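Local atomic coordinates of OLD nuclease (Thermus scotoductus, PDB entry 6P74), a protein that degrades linear and supercoiled double-stranded DNA exonucleolytically from 5' to 3', nicks circular DNA, and hydrolyses ATP in a DNA-stimulated manner. Residues A[10-16]-A[36-40]; A[44-50]-A[130-135]; A[273-279]-A[304-310]. All coordinates share one frame; numbering follows the deposited sequence.

Contact 1: residues A[10-16]-A[36-40]; sequences FRCLEDI and TILRA
In this ABC-type ATPase domain the helix that follows the P-loop presents T36, I37 and A40 to the N-terminal beta hairpin, whose type II' turn runs from F10 to L13. T36 sits at the centre, and its two branches do different work. With CG2 anti to the backbone N and OG1 turned beside it (chi1 -59°), the methyl is driven into the hairpin, where L13 CD1 slides past it at 3.5 Å. The F10 ring comes to the same methyl obliquely, T36 CG2 to F10 CD2 being 3.8 Å, and reaches on to the A40 CB one turn along the helix. The OG1 branch lies near the thiol of C12, without bonding to it, and meets a water at 2.9 Å. That water accepts a hydrogen bond from R11 NH1 (2.8 Å) in the guanidinium plane, so it couples hairpin to helix. F10 CZ lies 3.3 Å above one face of the R11 guanidinium, toward its rim, the two planes tilted rather than stacked, while R11 NE forms a salt bridge to D60. R11 NH1 and R39 NE stand 4.4 Å apart, like charges that each have a carboxylate nearby: D60 for R11, and E276 for R39. Farther down the hairpin, the tip of I16 closes the apolar row, its CD1 lying 3.8 Å from I37 CG1.

Contact 2: residues A[44-50]-A[130-135]; sequences VLGDVWP and RNHARV. With SO4 (sulfate ion), chain K.
Two chain segments meet as each leaves a helix: L45 ends one, its CA 4.6 Å from that of R134, and the L45 carbonyl receives the amide of V135 (N to O 3.0 Å). G46 is the first residue to depart from helical geometry. R130 fills the angle between the segments. Its CG stands anti to the backbone N (chi1 -160°), and the chain runs extended to CD and bends at chi3, which carries NE to the V44 carbonyl at 3.2 Å, the acceptor lying close to the guanidinium plane. The R130 CD passes over the six-membered ring of W49 in a CH-pi contact, 3.9 Å from its centroid. Beyond CD the guanidinium is tipped by 64° against the indole, so the planes do not stack. At the edge of the W49 ring, in its plane, lies a sulfate, probably from the crystallisation liquor; NE1 donates to its O2 at 3.0 Å (158° at the hydrogen), and L105 N also bonds the ion. The end of R134 comes back beside D47, with NH2 close to CB, but the two charged groups are not in contact; a weak hydrogen bond joins R134 NH1 to N131 OD1. L45 packs its CD1 on the carbonyl O of A133 (3.5 Å) and its CD2 on the A133 methyl. This is packing within the ABC-type ATPase core, away from the annotated sites: it fastens the C-terminal end of the helix following the P-loop to strand 135-138, outermost in the core sheet within this chain.

Contact 3: residues A[273-279]-A[304-310]; sequences VIIEEPE and QIIYSTH
One face of the Y307 ring carries the P278 ring, whose CG makes a CH-pi contact 4.2 Å from the centroid and 27° off the normal. Y307 lies on one strand of a parallel pair in a beta-alpha-beta unit, and P278 just past the end of the other; the segment sequences, VIIEEP and STH, are consistent with the Walker B motif and H-loop of ABC ATPases. The main chains join from V273 N to Q304 O (2.8 Å) up to E277 N to S308 O (2.9 Å), the bond from S308 N to I275 O being weak. I274 and I306 lie side by side on the face turned to helix 34-45; V273 and I305 do likewise on the face toward helix 284-299. E276, on the first face, has its carboxylate held by H140 N. Past E276, acidic side chains reach across. E277 OE2 receives S308 OG at 3.3 Å from above its carboxylate plane. E279 bends at chi2 to grip two consecutive residues: T309 OG1 reaches OE1 (2.9 Å) from above the plane, while H310 N bonds OE2 at 2.8 Å on its syn side, 29° out of plane.

All three contacts lie in the ATPase domain, their centres about 16 to 18 Å apart, and follow one another along the chain. Helix 34-45 is the common element: contact 1 uses its first half, contact 2 its last turn, and contact 3 lies in the mixed core sheet, on which the helix packs through L38 and I41. Contacts 1 and 3 are also connected by the salt bridge between R39 and E276. Contacts 2 and 3 meet where V135 packs on I274, on neighbouring strands of that sheet. The helix after the P-loop is thus tied to the hairpin, to an edge strand within this chain and to the probable Walker B strand, the last lying, with R39 and E276, near the inferred ATP site.

Contact 1: residues A[10-16]-A[36-40]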
loop_
_atom_site.group_PDB
_atom_site.type_symbol
_atom_site.label_atom_id
_atom_site.label_comp_id
_atom_site.label_asym_id
_atom_site.label_seq_id
_atom_site.Cartn_x
_atom_site.Cartn_y
_atom_site.Cartn_z
ATOM N N PHE A 10 8.506 12.926 2.108
ATOM C CA PHE A 10 7.451 11.978 1.763
ATOM C C PHE A 10 7.983 10.548 1.919
ATOM O O PHE A 10 8.817 10.096 1.127
ATOM C CB PHE A 10 6.936 12.241 0.349
ATOM C CG PHE A 10 5.904 11.258 -0.101
ATOM C CD1 PHE A 10 4.697 11.141 0.579
ATOM C CD2 PHE A 10 6.144 10.432 -1.192
ATOM C CE1 PHE A 10 3.748 10.225 0.181
ATOM C CE2 PHE A 10 5.194 9.519 -1.602
ATOM C CZ PHE A 10 3.993 9.416 -0.915
ATOM N N ARG A 11 7.485 9.836 2.935
ATOM C CA ARG A 11 7.946 8.487 3.263
ATOM C C ARG A 11 9.464 8.457 3.423
ATOM O O ARG A 11 10.013 9.176 4.266
ATOM C CB ARG A 11 7.454 7.489 2.210
ATOM C CG ARG A 11 5.955 7.229 2.336
ATOM C CD ARG A 11 5.357 6.527 1.126
ATOM N NE ARG A 11 3.901 6.704 1.068
ATOM C CZ ARG A 11 3.093 6.054 0.232
ATOM N NH1 ARG A 11 3.588 5.161 -0.622
ATOM N NH2 ARG A 11 1.785 6.285 0.252
ATOM N N CYS A 12 10.158 7.644 2.630
ATOM C CA CYS A 12 11.608 7.562 2.761
ATOM C C CYS A 12 12.346 8.679 2.029
ATOM O O CYS A 12 13.569 8.783 2.181
ATOM C CB CYS A 12 12.109 6.192 2.278
ATOM S SG CYS A 12 11.660 5.734 0.581
ATOM N N LEU A 13 11.645 9.530 1.269
ATOM C CA LEU A 13 12.284 10.547 0.428
ATOM C C LEU A 13 12.389 11.843 1.220
ATOM O O LEU A 13 11.482 12.679 1.211
ATOM C CB LEU A 13 11.504 10.750 -0.868
ATOM C CG LEU A 13 11.244 9.501 -1.716
ATOM C CD1 LEU A 13 10.487 9.849 -2.988
ATOM C CD2 LEU A 13 12.554 8.804 -2.044
ATOM N N GLU A 14 13.522 12.030 1.898
ATOM C CA GLU A 14 13.708 13.247 2.679
ATOM C C GLU A 14 13.820 14.463 1.773
ATOM O O GLU A 14 13.133 15.473 1.986
ATOM C CB GLU A 14 14.936 13.128 3.570
ATOM C CG GLU A 14 15.311 14.428 4.255
ATOM C CD GLU A 14 16.127 14.219 5.518
ATOM O OE1 GLU A 14 15.840 14.911 6.518
ATOM O OE2 GLU A 14 17.049 13.370 5.519
ATOM N N ASP A 15 14.661 14.375 0.744
ATOM C CA ASP A 15 14.862 15.485 -0.185
ATOM C C ASP A 15 15.405 14.769 -1.419
ATOM O O ASP A 15 16.321 13.946 -1.304
ATOM C CB ASP A 15 15.717 16.574 0.460
ATOM C CG ASP A 15 15.866 17.803 -0.428
ATOM O OD1 ASP A 15 15.650 17.694 -1.652
ATOM O OD2 ASP A 15 16.198 18.887 0.097
ATOM N N ILE A 16 14.854 15.080 -2.593
ATOM C CA ILE A 16 15.317 14.485 -3.839
ATOM C C ILE A 16 14.847 15.416 -4.942
ATOM O O ILE A 16 13.821 16.091 -4.834
ATOM C CB ILE A 16 14.911 13.034 -4.186
ATOM C CG1 ILE A 16 13.391 12.921 -4.173
ATOM C CG2 ILE A 16 15.558 12.055 -3.210
ATOM C CD1 ILE A 16 12.838 11.881 -5.115
ATOM N N THR A 36 8.604 4.666 -4.355
ATOM C CA THR A 36 8.089 5.871 -3.721
ATOM C C THR A 36 8.186 7.073 -4.656
ATOM O O THR A 36 7.309 7.942 -4.649
ATOM C CB THR A 36 8.839 6.105 -2.409
ATOM O OG1 THR A 36 8.657 4.961 -1.551
ATOM C CG2 THR A 36 8.338 7.359 -1.702
ATOM N N ILE A 37 9.235 7.136 -5.483
ATOM C CA ILE A 37 9.272 8.150 -6.534
ATOM C C ILE A 37 8.035 8.036 -7.418
ATOM O O ILE A 37 7.346 9.029 -7.681
ATOM C CB ILE A 37 10.567 8.035 -7.361
ATOM C CG1 ILE A 37 11.769 8.507 -6.534
ATOM C CG2 ILE A 37 10.447 8.833 -8.664
ATOM C CD1 ILE A 37 13.113 8.263 -7.191
ATOM N N LEU A 38 7.730 6.826 -7.893
ATOM C CA LEU A 38 6.573 6.670 -8.764
ATOM C C LEU A 38 5.280 7.057 -8.051
ATOM O O LEU A 38 4.415 7.718 -8.647
ATOM C CB LEU A 38 6.479 5.244 -9.282
ATOM C CG LEU A 38 7.677 4.755 -10.086
ATOM C CD1 LEU A 38 7.332 3.435 -10.731
ATOM C CD2 LEU A 38 8.059 5.788 -11.131
ATOM N N ARG A 39 5.114 6.644 -6.783
ATOM C CA ARG A 39 3.871 6.959 -6.075
ATOM C C ARG A 39 3.709 8.469 -5.883
ATOM O O ARG A 39 2.588 8.993 -5.949
ATOM C CB ARG A 39 3.817 6.230 -4.733
ATOM C CG ARG A 39 3.972 4.710 -4.849
ATOM C CD ARG A 39 2.694 3.982 -5.290
ATOM N NE ARG A 39 2.211 3.083 -4.240
ATOM C CZ ARG A 39 2.655 1.842 -4.035
ATOM N NH1 ARG A 39 3.593 1.321 -4.816
ATOM N NH2 ARG A 39 2.155 1.118 -3.041
ATOM N N ALA A 40 4.817 9.185 -5.668
ATOM C CA ALA A 40 4.739 10.629 -5.505
ATOM C C ALA A 40 4.193 11.298 -6.761
ATOM O O ALA A 40 3.371 12.224 -6.676
ATOM C CB ALA A 40 6.112 11.197 -5.143
HETATM O O HOH W 1 5.954 4.041 -1.518
#

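Contact 2: residues A[44-50]-A[130-135]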
loop_
_atom_site.group_PDB
_atom_site.type_symbol
_atom_site.label_atom_id
_atom_site.label_comp_id
_atom_site.label_asym_id
_atom_site.label_seq_id
_atom_site.Cartn_x
_atom_site.Cartn_y
_atom_site.Cartn_z
ATOM N N VAL A 44 0.122 13.462 -7.360
ATOM C CA VAL A 44 -0.159 14.763 -7.947
ATOM C C VAL A 44 -0.951 14.628 -9.239
ATOM O O VAL A 44 -1.845 15.438 -9.521
ATOM C CB VAL A 44 1.162 15.510 -8.170
ATOM C CG1 VAL A 44 0.892 16.940 -8.632
ATOM C CG2 VAL A 44 1.971 15.480 -6.898
ATOM N N LEU A 45 -0.644 13.604 -10.042
ATOM C CA LEU A 45 -1.106 13.527 -11.424
ATOM C C LEU A 45 -1.880 12.265 -11.759
ATOM O O LEU A 45 -2.232 12.077 -12.929
ATOM C CB LEU A 45 0.081 13.662 -12.386
ATOM C CG LEU A 45 0.834 14.990 -12.259
ATOM C CD1 LEU A 45 2.051 14.976 -13.156
ATOM C CD2 LEU A 45 -0.101 16.195 -12.562
ATOM N N GLY A 46 -2.135 11.395 -10.784
ATOM C CA GLY A 46 -2.969 10.232 -10.996
ATOM C C GLY A 46 -4.419 10.652 -11.127
ATOM O O GLY A 46 -4.756 11.836 -11.145
ATOM N N ASP A 47 -5.301 9.659 -11.215
ATOM C CA ASP A 47 -6.683 9.965 -11.542
ATOM C C ASP A 47 -7.557 10.223 -10.310
ATOM O O ASP A 47 -8.783 10.260 -10.436
ATOM C CB ASP A 47 -7.276 8.860 -12.423
ATOM C CG ASP A 47 -6.916 7.480 -11.946
ATOM O OD1 ASP A 47 -6.483 7.362 -10.781
ATOM O OD2 ASP A 47 -7.054 6.520 -12.740
ATOM N N VAL A 48 -6.962 10.438 -9.138
ATOM C CA VAL A 48 -7.689 10.859 -7.945
ATOM C C VAL A 48 -7.231 12.261 -7.561
ATOM O O VAL A 48 -6.031 12.499 -7.373
ATOM C CB VAL A 48 -7.481 9.883 -6.773
ATOM C CG1 VAL A 48 -7.463 10.640 -5.442
ATOM C CG2 VAL A 48 -8.585 8.858 -6.768
ATOM N N TRP A 49 -8.186 13.178 -7.420
ATOM C CA TRP A 49 -7.840 14.549 -7.084
ATOM C C TRP A 49 -7.101 14.591 -5.749
ATOM O O TRP A 49 -7.610 14.070 -4.747
ATOM C CB TRP A 49 -9.079 15.438 -7.015
ATOM C CG TRP A 49 -8.677 16.859 -6.828
ATOM C CD1 TRP A 49 -8.487 17.511 -5.642
ATOM C CD2 TRP A 49 -8.344 17.796 -7.860
ATOM N NE1 TRP A 49 -8.083 18.803 -5.874
ATOM C CE2 TRP A 49 -7.989 19.005 -7.226
ATOM C CE3 TRP A 49 -8.330 17.734 -9.260
ATOM C CZ2 TRP A 49 -7.623 20.142 -7.942
ATOM C CZ3 TRP A 49 -7.973 18.865 -9.970
ATOM C CH2 TRP A 49 -7.623 20.053 -9.312
ATOM N N PRO A 50 -5.918 15.199 -5.693
ATOM C CA PRO A 50 -5.143 15.231 -4.441
ATOM C C PRO A 50 -5.883 15.999 -3.363
ATOM O O PRO A 50 -6.204 17.173 -3.527
ATOM C CB PRO A 50 -3.851 15.958 -4.837
ATOM C CG PRO A 50 -3.842 15.997 -6.311
ATOM C CD PRO A 50 -5.249 15.924 -6.779
ATOM N N ARG A 130 -5.117 20.502 -14.156
ATOM C CA ARG A 130 -4.489 19.284 -13.668
ATOM C C ARG A 130 -4.594 18.152 -14.687
ATOM O O ARG A 130 -3.629 17.406 -14.879
ATOM C CB ARG A 130 -5.093 18.859 -12.333
ATOM C CG ARG A 130 -4.184 17.902 -11.553
ATOM C CD ARG A 130 -4.906 17.345 -10.349
ATOM N NE ARG A 130 -4.921 15.889 -10.388
ATOM C CZ ARG A 130 -5.885 15.173 -10.949
ATOM N NH1 ARG A 130 -6.921 15.781 -11.510
ATOM N NH2 ARG A 130 -5.816 13.857 -10.947
ATOM N N ASN A 131 -5.751 18.005 -15.351
ATOM C CA ASN A 131 -5.878 16.952 -16.353
ATOM C C ASN A 131 -4.916 17.157 -17.512
ATOM O O ASN A 131 -4.560 16.188 -18.195
ATOM C CB ASN A 131 -7.301 16.871 -16.878
ATOM C CG ASN A 131 -8.299 16.450 -15.809
ATOM O OD1 ASN A 131 -7.919 16.013 -14.719
ATOM N ND2 ASN A 131 -9.591 16.594 -16.116
ATOM N N HIS A 132 -4.492 18.397 -17.746
ATOM C CA HIS A 132 -3.428 18.674 -18.701
ATOM C C HIS A 132 -2.302 17.656 -18.579
ATOM O O HIS A 132 -1.844 17.095 -19.580
ATOM C CB HIS A 132 -2.896 20.090 -18.465
ATOM C CG HIS A 132 -1.694 20.446 -19.279
ATOM N ND1 HIS A 132 -1.701 20.448 -20.657
ATOM C CD2 HIS A 132 -0.449 20.838 -18.909
ATOM C CE1 HIS A 132 -0.508 20.813 -21.101
ATOM N NE2 HIS A 132 0.268 21.068 -20.060
ATOM N N ALA A 133 -1.848 17.408 -17.350
ATOM C CA ALA A 133 -0.620 16.667 -17.095
ATOM C C ALA A 133 -0.854 15.287 -16.484
ATOM O O ALA A 133 0.104 14.674 -15.999
ATOM C CB ALA A 133 0.302 17.484 -16.188
ATOM N N ARG A 134 -2.086 14.782 -16.504
ATOM C CA ARG A 134 -2.372 13.510 -15.851
ATOM C C ARG A 134 -1.638 12.351 -16.515
ATOM O O ARG A 134 -1.430 12.317 -17.732
ATOM C CB ARG A 134 -3.871 13.229 -15.844
ATOM C CG ARG A 134 -4.519 13.655 -14.550
ATOM C CD ARG A 134 -6.032 13.616 -14.658
ATOM N NE ARG A 134 -6.541 12.249 -14.619
ATOM C CZ ARG A 134 -7.806 11.913 -14.853
ATOM N NH1 ARG A 134 -8.701 12.851 -15.158
ATOM N NH2 ARG A 134 -8.180 10.642 -14.788
ATOM N N VAL A 135 -1.267 11.376 -15.697
ATOM C CA VAL A 135 -0.451 10.256 -16.133
ATOM C C VAL A 135 -1.273 8.992 -16.026
ATOM O O VAL A 135 -2.108 8.846 -15.129
ATOM C CB VAL A 135 0.833 10.125 -15.296
ATOM C CG1 VAL A 135 1.627 11.401 -15.360
ATOM C CG2 VAL A 135 0.474 9.789 -13.863
HETATM S S SO4 K . -6.827 21.234 -3.026
HETATM O O1 SO4 K . -5.517 21.878 -2.940
HETATM O O2 SO4 K . -7.319 21.255 -4.400
HETATM O O3 SO4 K . -6.739 19.844 -2.577
HETATM O O4 SO4 K . -7.758 21.961 -2.168
#

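Contact 3: residues A[273-279]-A[304-310]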
loop_
_atom_site.group_PDB
_atom_site.type_symbol
_atom_site.label_atom_id
_atom_site.label_comp_id
_atom_site.label_asym_id
_atom_site.label_seq_id
_atom_site.Cartn_x
_atom_site.Cartn_y
_atom_site.Cartn_z
ATOM N N VAL A 273 3.062 7.908 -19.273
ATOM C CA VAL A 273 2.721 6.605 -18.716
ATOM C C VAL A 273 3.785 6.243 -17.693
ATOM O O VAL A 273 4.980 6.362 -17.964
ATOM C CB VAL A 273 2.647 5.516 -19.805
ATOM C CG1 VAL A 273 2.197 4.202 -19.205
ATOM C CG2 VAL A 273 1.737 5.948 -20.941
ATOM N N ILE A 274 3.351 5.803 -16.531
ATOM C CA ILE A 274 4.238 5.341 -15.482
ATOM C C ILE A 274 4.001 3.851 -15.322
ATOM O O ILE A 274 2.846 3.413 -15.242
ATOM C CB ILE A 274 3.978 6.101 -14.176
ATOM C CG1 ILE A 274 4.394 7.566 -14.354
ATOM C CG2 ILE A 274 4.685 5.424 -13.023
ATOM C CD1 ILE A 274 4.180 8.415 -13.127
ATOM N N ILE A 275 5.076 3.066 -15.317
ATOM C CA ILE A 275 4.937 1.619 -15.193
ATOM C C ILE A 275 5.808 1.129 -14.059
ATOM O O ILE A 275 7.006 1.433 -13.994
ATOM C CB ILE A 275 5.264 0.883 -16.499
ATOM C CG1 ILE A 275 4.415 1.451 -17.624
ATOM C CG2 ILE A 275 4.939 -0.606 -16.355
ATOM C CD1 ILE A 275 4.725 0.892 -18.974
ATOM N N GLU A 276 5.182 0.424 -13.135
ATOM C CA GLU A 276 5.870 -0.296 -12.077
ATOM C C GLU A 276 6.298 -1.648 -12.648
ATOM O O GLU A 276 5.447 -2.509 -12.892
ATOM C CB GLU A 276 4.909 -0.449 -10.908
ATOM C CG GLU A 276 5.505 -0.644 -9.570
ATOM C CD GLU A 276 4.419 -0.839 -8.526
ATOM O OE1 GLU A 276 4.469 -0.149 -7.485
ATOM O OE2 GLU A 276 3.506 -1.672 -8.766
ATOM N N GLU A 277 7.613 -1.817 -12.925
ATOM C CA GLU A 277 8.195 -3.081 -13.384
ATOM C C GLU A 277 7.710 -3.650 -14.713
ATOM O O GLU A 277 7.264 -4.801 -14.777
ATOM C CB GLU A 277 8.036 -4.162 -12.322
ATOM C CG GLU A 277 9.237 -4.283 -11.469
ATOM C CD GLU A 277 9.024 -3.689 -10.118
ATOM O OE1 GLU A 277 8.203 -4.269 -9.373
ATOM O OE2 GLU A 277 9.674 -2.657 -9.816
ATOM N N PRO A 278 7.804 -2.888 -15.799
ATOM C CA PRO A 278 7.291 -3.384 -17.079
ATOM C C PRO A 278 7.615 -4.812 -17.438
ATOM O O PRO A 278 6.941 -5.390 -18.301
ATOM C CB PRO A 278 7.876 -2.410 -18.101
ATOM C CG PRO A 278 9.119 -1.840 -17.428
ATOM C CD PRO A 278 8.857 -1.846 -15.976
ATOM N N GLU A 279 8.614 -5.401 -16.789
ATOM C CA GLU A 279 9.028 -6.740 -17.149
ATOM C C GLU A 279 8.098 -7.799 -16.607
ATOM O O GLU A 279 8.128 -8.925 -17.111
ATOM C CB GLU A 279 10.444 -7.039 -16.645
ATOM C CG GLU A 279 10.573 -7.053 -15.107
ATOM C CD GLU A 279 10.928 -5.664 -14.522
ATOM O OE1 GLU A 279 10.652 -4.645 -15.208
ATOM O OE2 GLU A 279 11.498 -5.602 -13.398
ATOM N N GLN A 304 5.548 9.570 -23.202
ATOM C CA GLN A 304 6.658 9.553 -22.270
ATOM C C GLN A 304 6.453 8.368 -21.337
ATOM O O GLN A 304 5.350 8.183 -20.815
ATOM C CB GLN A 304 6.732 10.871 -21.493
ATOM C CG GLN A 304 7.593 10.784 -20.242
ATOM C CD GLN A 304 7.598 12.074 -19.451
ATOM O OE1 GLN A 304 6.543 12.688 -19.239
ATOM N NE2 GLN A 304 8.792 12.497 -19.000
ATOM N N ILE A 305 7.496 7.555 -21.148
ATOM C CA ILE A 305 7.420 6.363 -20.296
ATOM C C ILE A 305 8.351 6.550 -19.110
ATOM O O ILE A 305 9.560 6.760 -19.281
ATOM C CB ILE A 305 7.782 5.073 -21.057
ATOM C CG1 ILE A 305 6.925 4.918 -22.303
ATOM C CG2 ILE A 305 7.563 3.861 -20.170
ATOM C CD1 ILE A 305 5.474 4.635 -21.975
ATOM N N ILE A 306 7.799 6.444 -17.910
ATOM C CA ILE A 306 8.565 6.502 -16.680
ATOM C C ILE A 306 8.321 5.192 -15.954
ATOM O O ILE A 306 7.166 4.821 -15.726
ATOM C CB ILE A 306 8.144 7.693 -15.808
ATOM C CG1 ILE A 306 8.387 9.013 -16.541
ATOM C CG2 ILE A 306 8.838 7.654 -14.439
ATOM C CD1 ILE A 306 7.811 10.209 -15.789
ATOM N N TYR A 307 9.394 4.491 -15.585
ATOM C CA TYR A 307 9.177 3.204 -14.944
ATOM C C TYR A 307 10.297 2.852 -13.975
ATOM O O TYR A 307 11.443 3.290 -14.123
ATOM C CB TYR A 307 9.016 2.101 -15.986
ATOM C CG TYR A 307 10.175 1.953 -16.933
ATOM C CD1 TYR A 307 11.292 1.214 -16.577
ATOM C CD2 TYR A 307 10.144 2.526 -18.188
ATOM C CE1 TYR A 307 12.346 1.062 -17.435
ATOM C CE2 TYR A 307 11.182 2.373 -19.058
ATOM C CZ TYR A 307 12.286 1.634 -18.678
ATOM O OH TYR A 307 13.342 1.476 -19.547
ATOM N N SER A 308 9.926 2.089 -12.951
ATOM C CA SER A 308 10.863 1.313 -12.156
ATOM C C SER A 308 11.061 -0.046 -12.827
ATOM O O SER A 308 10.173 -0.551 -13.518
ATOM C CB SER A 308 10.361 1.152 -10.719
ATOM O OG SER A 308 9.114 0.468 -10.658
ATOM N N THR A 309 12.256 -0.615 -12.660
ATOM C CA THR A 309 12.564 -1.906 -13.261
ATOM C C THR A 309 13.639 -2.626 -12.462
ATOM O O THR A 309 14.485 -2.003 -11.809
ATOM C CB THR A 309 13.033 -1.770 -14.715
ATOM O OG1 THR A 309 13.021 -3.053 -15.337
ATOM C CG2 THR A 309 14.446 -1.226 -14.771
ATOM N N HIS A 310 13.590 -3.956 -12.529
ATOM C CA HIS A 310 14.641 -4.833 -12.031
ATOM C C HIS A 310 15.332 -5.582 -13.152
ATOM O O HIS A 310 16.191 -6.430 -12.880
ATOM C CB HIS A 310 14.069 -5.850 -11.043
ATOM C CG HIS A 310 13.814 -5.293 -9.684
ATOM N ND1 HIS A 310 14.807 -5.179 -8.733
ATOM C CD2 HIS A 310 12.681 -4.825 -9.108
ATOM C CE1 HIS A 310 14.297 -4.658 -7.631
ATOM N NE2 HIS A 310 13.009 -4.435 -7.832
#